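Local coordinates for Nitrate/nitrite binding protein NrtA (Synechocystis sp., PDB 2G29) that binds nitrate as the periplasmic solute-binding component of the NrtABCD ABC transporter, which takes up nitrate and probably also nitrite, at residues A[126-131]-A[207-212]; A[227-232]-A[304-309]; A[326-331]-A[365-370]; A[259-264]-A[371-376]; A[30-35]-A[250-255]. All coordinates share one frame; numbering follows the deposited sequence.

Contact 1: A[126-131]-A[207-212]; sequences QGIQLG and SFCVGE. With NO3 (nitrate ion), chain B.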
# COMPACT_ATOMS: atom_id res chain seq x y z
N GLN A 126 -7.44 -0.89 2.08
CA GLN A 126 -6.83 -0.96 3.40
C GLN A 126 -7.99 -0.65 4.35
O GLN A 126 -9.10 -0.32 3.92
CB GLN A 126 -5.69 0.06 3.53
CG GLN A 126 -4.81 0.17 2.25
CD GLN A 126 -4.15 -1.15 1.82
OE1 GLN A 126 -4.50 -1.75 0.77
NE2 GLN A 126 -3.24 -1.62 2.62
N GLY A 127 -7.77 -0.79 5.64
CA GLY A 127 -8.87 -0.53 6.55
C GLY A 127 -8.47 0.18 7.82
O GLY A 127 -7.34 0.02 8.28
N ILE A 128 -9.39 0.98 8.37
CA ILE A 128 -9.16 1.63 9.65
C ILE A 128 -10.13 0.97 10.62
O ILE A 128 -11.36 0.97 10.39
CB ILE A 128 -9.41 3.16 9.57
CG1 ILE A 128 -8.34 3.77 8.66
CG2 ILE A 128 -9.40 3.78 10.96
CD1 ILE A 128 -8.46 5.27 8.43
N GLN A 129 -9.57 0.40 11.69
CA GLN A 129 -10.32 -0.32 12.69
C GLN A 129 -10.25 0.37 14.04
O GLN A 129 -9.34 1.15 14.33
CB GLN A 129 -9.78 -1.74 12.86
CG GLN A 129 -10.04 -2.63 11.65
CD GLN A 129 -9.29 -2.19 10.40
OE1 GLN A 129 -8.04 -2.08 10.40
NE2 GLN A 129 -10.03 -1.92 9.34
N LEU A 130 -11.22 0.04 14.87
CA LEU A 130 -11.29 0.56 16.25
C LEU A 130 -11.47 -0.61 17.21
O LEU A 130 -12.07 -1.63 16.85
CB LEU A 130 -12.50 1.48 16.41
CG LEU A 130 -12.23 2.86 15.84
CD1 LEU A 130 -13.56 3.57 15.53
CD2 LEU A 130 -11.37 3.67 16.81
N GLY A 131 -10.93 -0.48 18.42
CA GLY A 131 -11.14 -1.53 19.40
C GLY A 131 -12.61 -1.58 19.84
O GLY A 131 -13.38 -0.64 19.60
N SER A 207 -6.92 2.34 17.90
CA SER A 207 -7.33 2.28 16.49
C SER A 207 -6.10 1.88 15.68
O SER A 207 -4.97 2.06 16.14
CB SER A 207 -7.82 3.69 16.03
OG SER A 207 -8.27 3.70 14.69
N PHE A 208 -6.33 1.38 14.47
CA PHE A 208 -5.21 0.99 13.62
C PHE A 208 -5.59 0.96 12.15
O PHE A 208 -6.76 0.78 11.80
CB PHE A 208 -4.60 -0.37 14.06
CG PHE A 208 -5.54 -1.57 13.96
CD1 PHE A 208 -5.39 -2.46 12.90
CD2 PHE A 208 -6.47 -1.87 14.98
CE1 PHE A 208 -6.16 -3.66 12.87
CE2 PHE A 208 -7.22 -3.04 14.93
CZ PHE A 208 -7.06 -3.95 13.87
N CYS A 209 -4.59 1.09 11.29
CA CYS A 209 -4.80 1.06 9.86
C CYS A 209 -3.83 0.05 9.27
O CYS A 209 -2.62 0.12 9.55
CB CYS A 209 -4.55 2.46 9.28
SG CYS A 209 -4.89 2.57 7.52
N VAL A 210 -4.37 -0.86 8.44
CA VAL A 210 -3.56 -1.96 7.88
C VAL A 210 -4.31 -2.50 6.65
O VAL A 210 -5.51 -2.31 6.52
CB VAL A 210 -3.41 -3.09 8.96
CG1 VAL A 210 -4.80 -3.69 9.29
CG2 VAL A 210 -2.47 -4.20 8.50
N GLY A 211 -3.60 -3.14 5.72
CA GLY A 211 -4.30 -3.67 4.55
C GLY A 211 -4.92 -5.05 4.75
O GLY A 211 -4.68 -5.74 5.76
N GLU A 212 -5.80 -5.41 3.80
CA GLU A 212 -6.43 -6.74 3.86
C GLU A 212 -5.30 -7.78 3.92
O GLU A 212 -4.22 -7.59 3.33
CB GLU A 212 -7.28 -6.97 2.62
CG GLU A 212 -8.49 -6.03 2.43
CD GLU A 212 -9.56 -6.09 3.53
OE1 GLU A 212 -9.50 -6.96 4.44
OE2 GLU A 212 -10.51 -5.27 3.44
N NO3 B . -0.36 -3.05 5.10
O1 NO3 B . -1.20 -3.09 4.02
O2 NO3 B . -0.60 -3.27 6.41
O3 NO3 B . 1.08 -2.65 4.80
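G127 and V210 form an antiparallel hydrogen-bonded pair, their amides and carbonyls exchanging two bonds: G127 N reaches V210 O at 2.9 Å, and V210 N returns to G127 O at 3.1 Å. At the next hydrogen-bonded pair, two residues along, Q129 N meets F208 O at 2.8 Å almost head-on, the N-H...O angle being 172°. F208 N returns to Q129 O. S207 OG, lying anti to its own backbone N (chi1 -178°), also donates to Q129 O at 2.8 Å, so this buried carbonyl is gripped from opposite faces of its plane. Strands 126-130 and 207-211 are neighbours in the mixed five-stranded sheet of one lobe of this two-domain binding protein; on its outer edge Q126 bonds to T230, and I128 to A227 and L228. On the sheet face of Q129 and F208, Q129 CB sits over the phenyl ring, 3.8 Å from its centroid in a CH-pi contact, while the bend at chi2 brings Q129 OE1 to the CE1 rim. On the other face I128 CG1 packs against C209 SG. The pair ends at the nitrate site, to which Q126 and G211 both belong: G211 N gives a straight bond to nitrate O2 at 3.1 Å (168°) and a weak one to O1. W73 NE1 and K240 NZ are further donors to the anion, and V210 CG2 approaches nitrate O2.

Contact 2: A[227-232]-A[304-309]; sequences ALTTGQ and YNFGNG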
# COMPACT_ATOMS: atom_id res chain seq x y z
N ALA A 227 -14.13 1.00 10.87
CA ALA A 227 -14.70 2.33 10.67
C ALA A 227 -14.91 2.61 9.18
O ALA A 227 -15.94 3.15 8.78
CB ALA A 227 -13.77 3.39 11.29
N LEU A 228 -13.95 2.19 8.36
CA LEU A 228 -14.04 2.42 6.92
C LEU A 228 -12.98 1.59 6.21
O LEU A 228 -12.03 1.10 6.85
CB LEU A 228 -13.77 3.90 6.59
CG LEU A 228 -12.38 4.39 7.05
CD1 LEU A 228 -11.38 4.28 5.90
CD2 LEU A 228 -12.48 5.85 7.52
N THR A 229 -13.20 1.42 4.91
CA THR A 229 -12.23 0.80 4.01
C THR A 229 -11.68 2.03 3.27
O THR A 229 -12.41 2.99 2.96
CB THR A 229 -12.87 -0.28 3.12
OG1 THR A 229 -11.84 -0.90 2.34
CG2 THR A 229 -13.95 0.32 2.20
N THR A 230 -10.39 2.02 2.96
CA THR A 230 -9.77 3.24 2.49
C THR A 230 -10.17 3.85 1.18
O THR A 230 -9.93 5.02 0.97
CB THR A 230 -8.22 3.14 2.67
OG1 THR A 230 -7.74 1.97 2.02
CG2 THR A 230 -7.88 3.02 4.15
N GLY A 231 -10.81 3.08 0.32
CA GLY A 231 -11.35 3.64 -0.92
C GLY A 231 -12.50 4.62 -0.58
O GLY A 231 -12.99 5.31 -1.47
N GLN A 232 -12.93 4.65 0.69
CA GLN A 232 -13.95 5.60 1.15
C GLN A 232 -13.27 6.91 1.55
O GLN A 232 -13.94 7.94 1.65
CB GLN A 232 -14.70 5.08 2.38
CG GLN A 232 -15.61 3.90 2.15
CD GLN A 232 -16.27 3.53 3.46
OE1 GLN A 232 -17.23 4.20 3.92
NE2 GLN A 232 -15.75 2.52 4.10
N TYR A 304 -18.42 -6.30 2.06
CA TYR A 304 -17.96 -5.70 3.30
C TYR A 304 -18.78 -5.84 4.56
O TYR A 304 -19.88 -5.29 4.66
CB TYR A 304 -17.74 -4.18 3.09
CG TYR A 304 -16.57 -3.85 2.21
CD1 TYR A 304 -16.72 -3.62 0.83
CD2 TYR A 304 -15.29 -3.80 2.75
CE1 TYR A 304 -15.61 -3.36 0.02
CE2 TYR A 304 -14.17 -3.53 1.94
CZ TYR A 304 -14.34 -3.32 0.59
OH TYR A 304 -13.25 -3.06 -0.22
N ASN A 305 -18.24 -6.58 5.53
CA ASN A 305 -18.86 -6.68 6.85
C ASN A 305 -17.89 -5.94 7.78
O ASN A 305 -16.77 -6.42 8.03
CB ASN A 305 -19.02 -8.15 7.31
CG ASN A 305 -19.50 -8.25 8.75
OD1 ASN A 305 -20.07 -7.30 9.29
ND2 ASN A 305 -19.30 -9.40 9.36
N PHE A 306 -18.32 -4.78 8.27
CA PHE A 306 -17.52 -3.96 9.17
C PHE A 306 -17.70 -4.34 10.65
O PHE A 306 -17.05 -3.78 11.51
CB PHE A 306 -17.83 -2.46 9.02
CG PHE A 306 -17.30 -1.82 7.76
CD1 PHE A 306 -16.44 -2.48 6.88
CD2 PHE A 306 -17.63 -0.50 7.48
CE1 PHE A 306 -15.91 -1.81 5.74
CE2 PHE A 306 -17.11 0.15 6.36
CZ PHE A 306 -16.24 -0.50 5.50
N GLY A 307 -18.60 -5.28 10.95
CA GLY A 307 -18.81 -5.66 12.34
C GLY A 307 -19.68 -4.69 13.10
O GLY A 307 -20.31 -3.80 12.51
N ASN A 308 -19.72 -4.86 14.42
CA ASN A 308 -20.49 -3.98 15.28
C ASN A 308 -21.95 -3.86 14.88
O ASN A 308 -22.54 -2.79 15.00
CB ASN A 308 -19.85 -2.59 15.28
CG ASN A 308 -20.29 -1.78 16.45
OD1 ASN A 308 -20.66 -2.34 17.49
ND2 ASN A 308 -20.23 -0.46 16.32
N GLY A 309 -22.51 -4.97 14.40
CA GLY A 309 -23.91 -4.99 14.03
C GLY A 309 -24.28 -4.30 12.74
O GLY A 309 -25.45 -4.35 12.33
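The edge strand 225-229 of the sheet that carries the nitrate-binding residue Q126 is covered here by the loop after strand 303-304, with T229 resting on Y304 and F306. T229 points OG1 anti to its backbone N (chi1 -176°), which leaves CG2 between the backbone N and the carbonyl carbon and sets this methyl over a face of the Y304 ring, 4.3 Å from its centroid, in a CH-pi contact. The hydroxyl lies beside the same ring, T229 OG1 being 3.5 Å from Y304 CE2; its hydrogen bond is made to Q126 O. F306 reaches in with its far end: CZ comes within 3.6 Å of T229 N, and CE2 lies 3.9 Å from L228 CA. The amide of Q232 approaches the rim of the F306 ring close to the ring plane. F313 joins the cluster by meeting F306 edge-to-face and also contacting Y304. With an alanine at Y304 the T229 methyl would lose the ring beneath it, and a gap would probably open beside F313. An Asx turn, N305 OD1 accepting from G307 N at 3.0 Å, shapes the loop next to F306. The loop thus packs on the edge strand just where A227 and L228 form a classic beta bulge opposite I128.

Contact 3: A[326-331]-A[365-370]; sequences NASYPY and DLWREA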
# COMPACT_ATOMS: atom_id res chain seq x y z
N ASN A 326 -6.86 1.79 -14.61
CA ASN A 326 -5.43 2.15 -14.67
C ASN A 326 -4.69 1.92 -13.36
O ASN A 326 -3.63 2.51 -13.12
CB ASN A 326 -5.28 3.62 -15.07
CG ASN A 326 -6.00 3.95 -16.37
OD1 ASN A 326 -6.87 4.82 -16.40
ND2 ASN A 326 -5.64 3.26 -17.44
N ALA A 327 -5.19 1.02 -12.53
CA ALA A 327 -4.59 0.74 -11.22
C ALA A 327 -3.08 0.49 -11.17
O ALA A 327 -2.40 0.90 -10.23
CB ALA A 327 -5.30 -0.45 -10.58
N SER A 328 -2.57 -0.23 -12.16
CA SER A 328 -1.17 -0.57 -12.21
C SER A 328 -0.27 0.57 -12.66
O SER A 328 0.90 0.64 -12.29
CB SER A 328 -1.02 -1.77 -13.15
OG SER A 328 0.32 -2.15 -13.28
N TYR A 329 -0.79 1.50 -13.45
CA TYR A 329 0.05 2.61 -13.93
C TYR A 329 0.47 3.48 -12.74
O TYR A 329 -0.37 4.00 -12.04
CB TYR A 329 -0.70 3.43 -14.97
CG TYR A 329 0.15 4.56 -15.50
CD1 TYR A 329 1.20 4.33 -16.38
CD2 TYR A 329 -0.08 5.87 -15.09
CE1 TYR A 329 2.00 5.37 -16.84
CE2 TYR A 329 0.71 6.92 -15.54
CZ TYR A 329 1.75 6.67 -16.41
OH TYR A 329 2.50 7.74 -16.85
N PRO A 330 1.78 3.63 -12.52
CA PRO A 330 2.28 4.43 -11.38
C PRO A 330 2.29 5.92 -11.67
O PRO A 330 3.27 6.48 -12.12
CB PRO A 330 3.66 3.86 -11.14
CG PRO A 330 4.15 3.54 -12.55
CD PRO A 330 2.89 3.02 -13.27
N TYR A 331 1.15 6.55 -11.43
CA TYR A 331 1.04 7.98 -11.67
C TYR A 331 2.04 8.77 -10.82
O TYR A 331 2.12 8.61 -9.59
CB TYR A 331 -0.37 8.48 -11.35
CG TYR A 331 -1.45 8.08 -12.33
CD1 TYR A 331 -2.27 6.99 -12.07
CD2 TYR A 331 -1.65 8.79 -13.52
CE1 TYR A 331 -3.28 6.62 -12.95
CE2 TYR A 331 -2.65 8.41 -14.41
CZ TYR A 331 -3.46 7.34 -14.12
OH TYR A 331 -4.51 6.99 -14.97
N ASP A 365 7.95 5.30 -17.29
CA ASP A 365 8.47 5.09 -18.65
C ASP A 365 8.72 3.59 -18.87
O ASP A 365 8.40 3.06 -19.94
CB ASP A 365 9.76 5.89 -18.91
CG ASP A 365 10.89 5.56 -17.94
OD1 ASP A 365 10.66 5.51 -16.71
OD2 ASP A 365 12.02 5.36 -18.43
N LEU A 366 9.28 2.89 -17.88
CA LEU A 366 9.49 1.44 -17.98
C LEU A 366 8.13 0.73 -18.01
O LEU A 366 7.96 -0.28 -18.70
CB LEU A 366 10.34 0.94 -16.79
CG LEU A 366 11.76 1.49 -16.77
CD1 LEU A 366 12.58 0.87 -15.66
CD2 LEU A 366 12.43 1.13 -18.12
N TRP A 367 7.13 1.26 -17.28
CA TRP A 367 5.82 0.64 -17.28
C TRP A 367 5.22 0.73 -18.68
O TRP A 367 4.72 -0.28 -19.20
CB TRP A 367 4.91 1.31 -16.22
CG TRP A 367 3.58 0.61 -16.01
CD1 TRP A 367 3.27 -0.24 -14.98
CD2 TRP A 367 2.39 0.70 -16.82
NE1 TRP A 367 1.98 -0.69 -15.10
CE2 TRP A 367 1.41 -0.12 -16.21
CE3 TRP A 367 2.06 1.40 -18.00
CZ2 TRP A 367 0.11 -0.27 -16.74
CZ3 TRP A 367 0.77 1.25 -18.53
CH2 TRP A 367 -0.19 0.43 -17.89
N ARG A 368 5.28 1.91 -19.30
CA ARG A 368 4.74 2.04 -20.66
C ARG A 368 5.47 1.15 -21.65
O ARG A 368 4.83 0.59 -22.56
CB ARG A 368 4.79 3.50 -21.13
CG ARG A 368 3.71 4.38 -20.50
CD ARG A 368 3.75 5.81 -21.10
NE ARG A 368 4.85 6.60 -20.57
CZ ARG A 368 5.83 7.12 -21.29
NH1 ARG A 368 5.86 6.94 -22.62
NH2 ARG A 368 6.81 7.80 -20.70
N GLU A 369 6.79 0.99 -21.51
CA GLU A 369 7.51 0.13 -22.45
C GLU A 369 7.06 -1.31 -22.29
O GLU A 369 6.86 -2.02 -23.29
CB GLU A 369 9.02 0.26 -22.23
CG GLU A 369 9.52 1.60 -22.79
CD GLU A 369 10.83 2.07 -22.21
OE1 GLU A 369 11.58 1.23 -21.66
OE2 GLU A 369 11.11 3.29 -22.31
N ALA A 370 6.85 -1.75 -21.06
CA ALA A 370 6.40 -3.12 -20.84
C ALA A 370 4.97 -3.32 -21.32
O ALA A 370 4.66 -4.37 -21.89
CB ALA A 370 6.52 -3.46 -19.34
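A type I turn from N326 to Y329, closed by Y329 N to N326 O, runs straight into an inverse gamma turn centred on P330, and this doubly turned loop lies against helix 364-373 with the CA atoms of Y329 and W367 7.0 Å apart. The contact is a loop-on-helix packing around one indole, just before the loop enters helix 332-344. W367 CG stands anti to the backbone N (chi1 -171°), which sends the indole out from the helix into the loop. Three groups from successive residues then hold it. Y329 CA and P330 CD both lie over the five-membered ring, P330 CD at 3.9 Å from its centroid, as CH-pi contacts on one face. Over the six-membered part the Y329 ring stands nearly upright, its plane at 83° to the indole in a T-shaped (edge-to-face) pair, with Y329 CD1 leading and coming within 3.5 Å of W367 CE3. The hydroxyl of Y329 is bonded to E364 OE1, the oxygen that also pairs with R368 NE; the aliphatic part of R368 passes alongside the tyrosine ring. M264 of helix 253-271 lies on the other face of the indole, and A119 of strand 115-120 also touches W367, so this one residue meets the loop, the helix and the strand. The buried indole N-H is satisfied at the ring edge, and S328 OG, which receives it, is itself hydrogen-bonded to Q267 OE1. W367 NE1 lies 2.9 Å from S328 OG, with the oxygen only 8° out of the indole plane.

Contact 4: A[259-264]-A[371-376]; sequences LLMAVM and AQALEV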
# COMPACT_ATOMS: atom_id res chain seq x y z
N LEU A 259 10.58 -9.00 -15.42
CA LEU A 259 9.84 -9.06 -14.14
C LEU A 259 8.57 -8.21 -14.23
O LEU A 259 7.50 -8.61 -13.75
CB LEU A 259 10.68 -8.54 -12.97
CG LEU A 259 11.83 -9.37 -12.45
CD1 LEU A 259 12.45 -8.57 -11.29
CD2 LEU A 259 11.32 -10.74 -11.96
N LEU A 260 8.69 -7.00 -14.80
CA LEU A 260 7.56 -6.09 -14.91
C LEU A 260 6.45 -6.69 -15.74
O LEU A 260 5.31 -6.61 -15.37
CB LEU A 260 8.00 -4.74 -15.50
CG LEU A 260 7.65 -3.45 -14.77
CD1 LEU A 260 7.83 -2.30 -15.76
CD2 LEU A 260 6.25 -3.46 -14.13
N MET A 261 6.79 -7.29 -16.88
CA MET A 261 5.75 -7.89 -17.71
C MET A 261 5.10 -9.06 -16.96
O MET A 261 3.88 -9.22 -17.04
CB MET A 261 6.34 -8.37 -19.04
CG MET A 261 6.82 -7.20 -19.90
SD MET A 261 7.34 -7.68 -21.60
CE MET A 261 8.67 -8.55 -21.22
N ALA A 262 5.88 -9.85 -16.23
CA ALA A 262 5.31 -10.95 -15.47
C ALA A 262 4.35 -10.42 -14.41
O ALA A 262 3.26 -10.96 -14.22
CB ALA A 262 6.40 -11.76 -14.81
N VAL A 263 4.75 -9.33 -13.74
CA VAL A 263 3.87 -8.75 -12.72
C VAL A 263 2.58 -8.17 -13.33
O VAL A 263 1.50 -8.29 -12.77
CB VAL A 263 4.63 -7.66 -11.91
CG1 VAL A 263 3.67 -6.83 -11.04
CG2 VAL A 263 5.67 -8.34 -10.99
N MET A 264 2.68 -7.53 -14.50
CA MET A 264 1.50 -7.00 -15.16
C MET A 264 0.51 -8.11 -15.54
O MET A 264 -0.71 -7.96 -15.38
CB MET A 264 1.91 -6.29 -16.44
CG MET A 264 2.56 -4.98 -16.22
SD MET A 264 3.03 -4.25 -17.81
CE MET A 264 3.67 -2.83 -17.20
N ALA A 371 4.09 -2.37 -21.07
CA ALA A 371 2.70 -2.53 -21.50
C ALA A 371 2.61 -2.54 -23.03
O ALA A 371 1.75 -3.24 -23.61
CB ALA A 371 1.82 -1.41 -20.93
N GLN A 372 3.48 -1.78 -23.68
CA GLN A 372 3.50 -1.73 -25.15
C GLN A 372 3.95 -3.09 -25.68
O GLN A 372 3.37 -3.62 -26.65
CB GLN A 372 4.46 -0.65 -25.64
CG GLN A 372 3.95 0.75 -25.43
CD GLN A 372 5.07 1.79 -25.37
OE1 GLN A 372 5.76 2.04 -26.35
NE2 GLN A 372 5.26 2.38 -24.20
N ALA A 373 4.99 -3.64 -25.08
CA ALA A 373 5.51 -4.95 -25.49
C ALA A 373 4.37 -5.98 -25.40
O ALA A 373 4.20 -6.81 -26.28
CB ALA A 373 6.66 -5.35 -24.62
N LEU A 374 3.59 -5.91 -24.32
CA LEU A 374 2.44 -6.80 -24.14
C LEU A 374 1.31 -6.12 -24.92
O LEU A 374 1.58 -5.26 -25.75
CB LEU A 374 2.07 -6.86 -22.66
CG LEU A 374 3.18 -7.41 -21.75
CD1 LEU A 374 2.87 -7.04 -20.32
CD2 LEU A 374 3.28 -8.93 -21.90
N GLU A 375 0.05 -6.47 -24.69
CA GLU A 375 -1.00 -5.73 -25.41
C GLU A 375 -1.34 -4.50 -24.56
O GLU A 375 -0.86 -3.41 -24.81
CB GLU A 375 -2.25 -6.58 -25.60
CG GLU A 375 -2.79 -6.59 -27.01
CD GLU A 375 -3.95 -7.56 -27.17
OE1 GLU A 375 -5.08 -7.20 -26.76
OE2 GLU A 375 -3.72 -8.68 -27.68
N VAL A 376 -2.18 -4.71 -23.56
CA VAL A 376 -2.59 -3.63 -22.68
C VAL A 376 -3.29 -2.52 -23.42
O VAL A 376 -3.14 -1.35 -23.07
CB VAL A 376 -1.39 -3.03 -21.97
CG1 VAL A 376 -1.87 -2.08 -20.88
CG2 VAL A 376 -0.53 -4.14 -21.40
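M261 and M264 leave their helix alike, each with CG anti to the carbonyl carbon (chi1 -66° and -74°), and differ only at the end: M264 stays extended to its methyl, whereas M261 bends at chi3 (-68°). The two thioethers thus reach different parts of the second segment in an apolar packing of helix 253-271 against the C-terminal end of helix 364-373. L374, the first residue to leave the helical path, turns its side chain back toward the methionines. Its CD1 is the shared point of contact, L374 CD1 lying 3.9 Å from M261 CB and 3.8 Å from M264 SD. Farther out, M261 SD lies against the methyl of A373 at 3.9 Å, while Y60, from a loop, touches both M261 and L374. The contact is graded: M264 and A371 are buried, whereas A373 lies at the surface. No hydrogen bond crosses between the two segments, which are joined by dispersion contacts alone. With A371 turning its CB away from helix 253-271, the M264 thioether comes close to the backbone of the partner helix. M264 SD accordingly sits 3.9 Å from the backbone A371 N.

Contact 5: A[30-35]-A[250-255]; sequences PEVTTA and DQNPKA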
# COMPACT_ATOMS: atom_id res chain seq x y z
N PRO A 30 16.72 -11.93 -20.35
CA PRO A 30 17.18 -11.34 -19.08
C PRO A 30 18.64 -11.67 -18.81
O PRO A 30 19.11 -12.76 -19.15
CB PRO A 30 16.24 -11.98 -18.05
CG PRO A 30 15.80 -13.25 -18.68
CD PRO A 30 15.59 -12.84 -20.13
N GLU A 31 19.35 -10.72 -18.20
CA GLU A 31 20.76 -10.88 -17.87
C GLU A 31 20.92 -11.91 -16.73
O GLU A 31 21.95 -12.57 -16.61
CB GLU A 31 21.35 -9.53 -17.43
CG GLU A 31 21.27 -8.38 -18.46
CD GLU A 31 19.93 -7.64 -18.41
OE1 GLU A 31 19.02 -8.09 -17.67
OE2 GLU A 31 19.79 -6.60 -19.11
N VAL A 32 19.89 -12.01 -15.90
CA VAL A 32 19.87 -12.95 -14.79
C VAL A 32 18.50 -13.58 -14.78
O VAL A 32 17.54 -12.98 -15.24
CB VAL A 32 20.12 -12.25 -13.44
CG1 VAL A 32 19.95 -13.25 -12.31
CG2 VAL A 32 21.51 -11.65 -13.40
N THR A 33 18.42 -14.80 -14.25
CA THR A 33 17.18 -15.55 -14.21
C THR A 33 16.55 -15.58 -12.83
O THR A 33 15.53 -16.24 -12.63
CB THR A 33 17.38 -17.00 -14.67
OG1 THR A 33 18.35 -17.64 -13.83
CG2 THR A 33 17.88 -17.03 -16.12
N THR A 34 17.15 -14.87 -11.89
CA THR A 34 16.63 -14.81 -10.53
C THR A 34 16.61 -13.37 -10.02
O THR A 34 17.27 -12.50 -10.55
CB THR A 34 17.51 -15.64 -9.55
OG1 THR A 34 16.84 -15.77 -8.28
CG2 THR A 34 18.85 -14.96 -9.32
N ALA A 35 15.80 -13.16 -8.98
CA ALA A 35 15.69 -11.87 -8.30
C ALA A 35 15.08 -12.26 -6.96
O ALA A 35 14.40 -13.28 -6.87
CB ALA A 35 14.75 -10.91 -9.06
N ASP A 250 19.39 -0.93 -13.16
CA ASP A 250 20.32 -0.29 -14.12
C ASP A 250 21.29 -1.34 -14.67
O ASP A 250 21.74 -1.23 -15.81
CB ASP A 250 21.15 0.82 -13.45
CG ASP A 250 20.33 2.07 -13.10
OD1 ASP A 250 19.16 2.21 -13.52
OD2 ASP A 250 20.90 2.94 -12.40
N GLN A 251 21.64 -2.33 -13.85
CA GLN A 251 22.56 -3.38 -14.31
C GLN A 251 21.89 -4.45 -15.13
O GLN A 251 22.51 -5.02 -16.05
CB GLN A 251 23.22 -4.05 -13.11
CG GLN A 251 24.41 -3.31 -12.58
CD GLN A 251 24.96 -3.93 -11.32
OE1 GLN A 251 25.18 -5.14 -11.25
NE2 GLN A 251 25.20 -3.10 -10.30
N ASN A 252 20.64 -4.73 -14.80
CA ASN A 252 19.84 -5.77 -15.44
C ASN A 252 18.55 -5.24 -16.07
O ASN A 252 17.45 -5.66 -15.70
CB ASN A 252 19.49 -6.83 -14.39
CG ASN A 252 20.71 -7.37 -13.69
OD1 ASN A 252 21.56 -8.03 -14.31
ND2 ASN A 252 20.82 -7.10 -12.40
N PRO A 253 18.66 -4.32 -17.05
CA PRO A 253 17.45 -3.77 -17.67
C PRO A 253 16.52 -4.75 -18.36
O PRO A 253 15.30 -4.59 -18.34
CB PRO A 253 17.99 -2.67 -18.58
CG PRO A 253 19.36 -3.17 -18.95
CD PRO A 253 19.89 -3.81 -17.69
N LYS A 254 17.09 -5.79 -18.97
CA LYS A 254 16.24 -6.75 -19.64
C LYS A 254 15.49 -7.62 -18.63
O LYS A 254 14.31 -7.96 -18.84
CB LYS A 254 17.08 -7.62 -20.58
CG LYS A 254 17.73 -6.82 -21.72
CD LYS A 254 18.86 -7.62 -22.37
CE LYS A 254 19.61 -6.78 -23.40
NZ LYS A 254 20.86 -7.50 -23.85
N ALA A 255 16.15 -7.99 -17.53
CA ALA A 255 15.49 -8.80 -16.49
C ALA A 255 14.44 -7.93 -15.80
O ALA A 255 13.36 -8.41 -15.45
CB ALA A 255 16.51 -9.29 -15.46
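E31 crosses from the N-terminal loop to the start of helix 253-271 and delivers its carboxylate to the backbone N-H groups of the first helical turn. Its CB lies 3.5 Å from N252 OD1, and CG passes the same oxygen at a longer distance. The chain then bends at chi2 (85°), folding CD in over the N252-K254 backbone, and the two oxygens part company. E31 OE1 accepts from A255 N at 2.9 Å on its syn side, 17° out of the carboxylate plane. E31 OE2 uses its syn lone pair for K254 N at 2.8 Å, with an N-H...O angle of 163°, and also touches P253 CD. The N252 side chain, at the N-cap position, makes no capping bond; E31 serves the amides of K254 and A255. An anionic group here probably also interacts favourably with the positive end of the helix dipole. Putting an alanine at E31 would remove both acceptors and is likely to leave the amides of K254 and A255 without this partner and the loop less firmly tied to the helix. K254 itself runs extended past the carboxylate, its NZ 4.9 Å from E31 OE2, too far for a salt bridge, though the opposite charges probably attract. Beside the glutamate, V32 CG2 packs on N252 OD1, and V32 O is buried without a polar partner. P30 completes the contact, its CB resting 3.7 Å from A255 CB.

Contacts 1 and 2 share one sheet, strands 126-130 and 225-229 being neighbours, and they touch through backbone bonds such as I128 O to A227 N. Contacts 3, 4 and 5 lie together in another part of the chain; the centres of contacts 1 and 5 are about 37 Å apart. Helix 364-373 serves both contact 3 and contact 4, and helix 253-271 both contact 4 and contact 5. The chemistry differs with place in the fold: buried contact 1 is a backbone ladder ending at the anion, buried contacts 2 and 3 rest on aromatic rings, partly buried contact 4 is wholly apolar, and contact 5, at the surface, depends on a carboxylate.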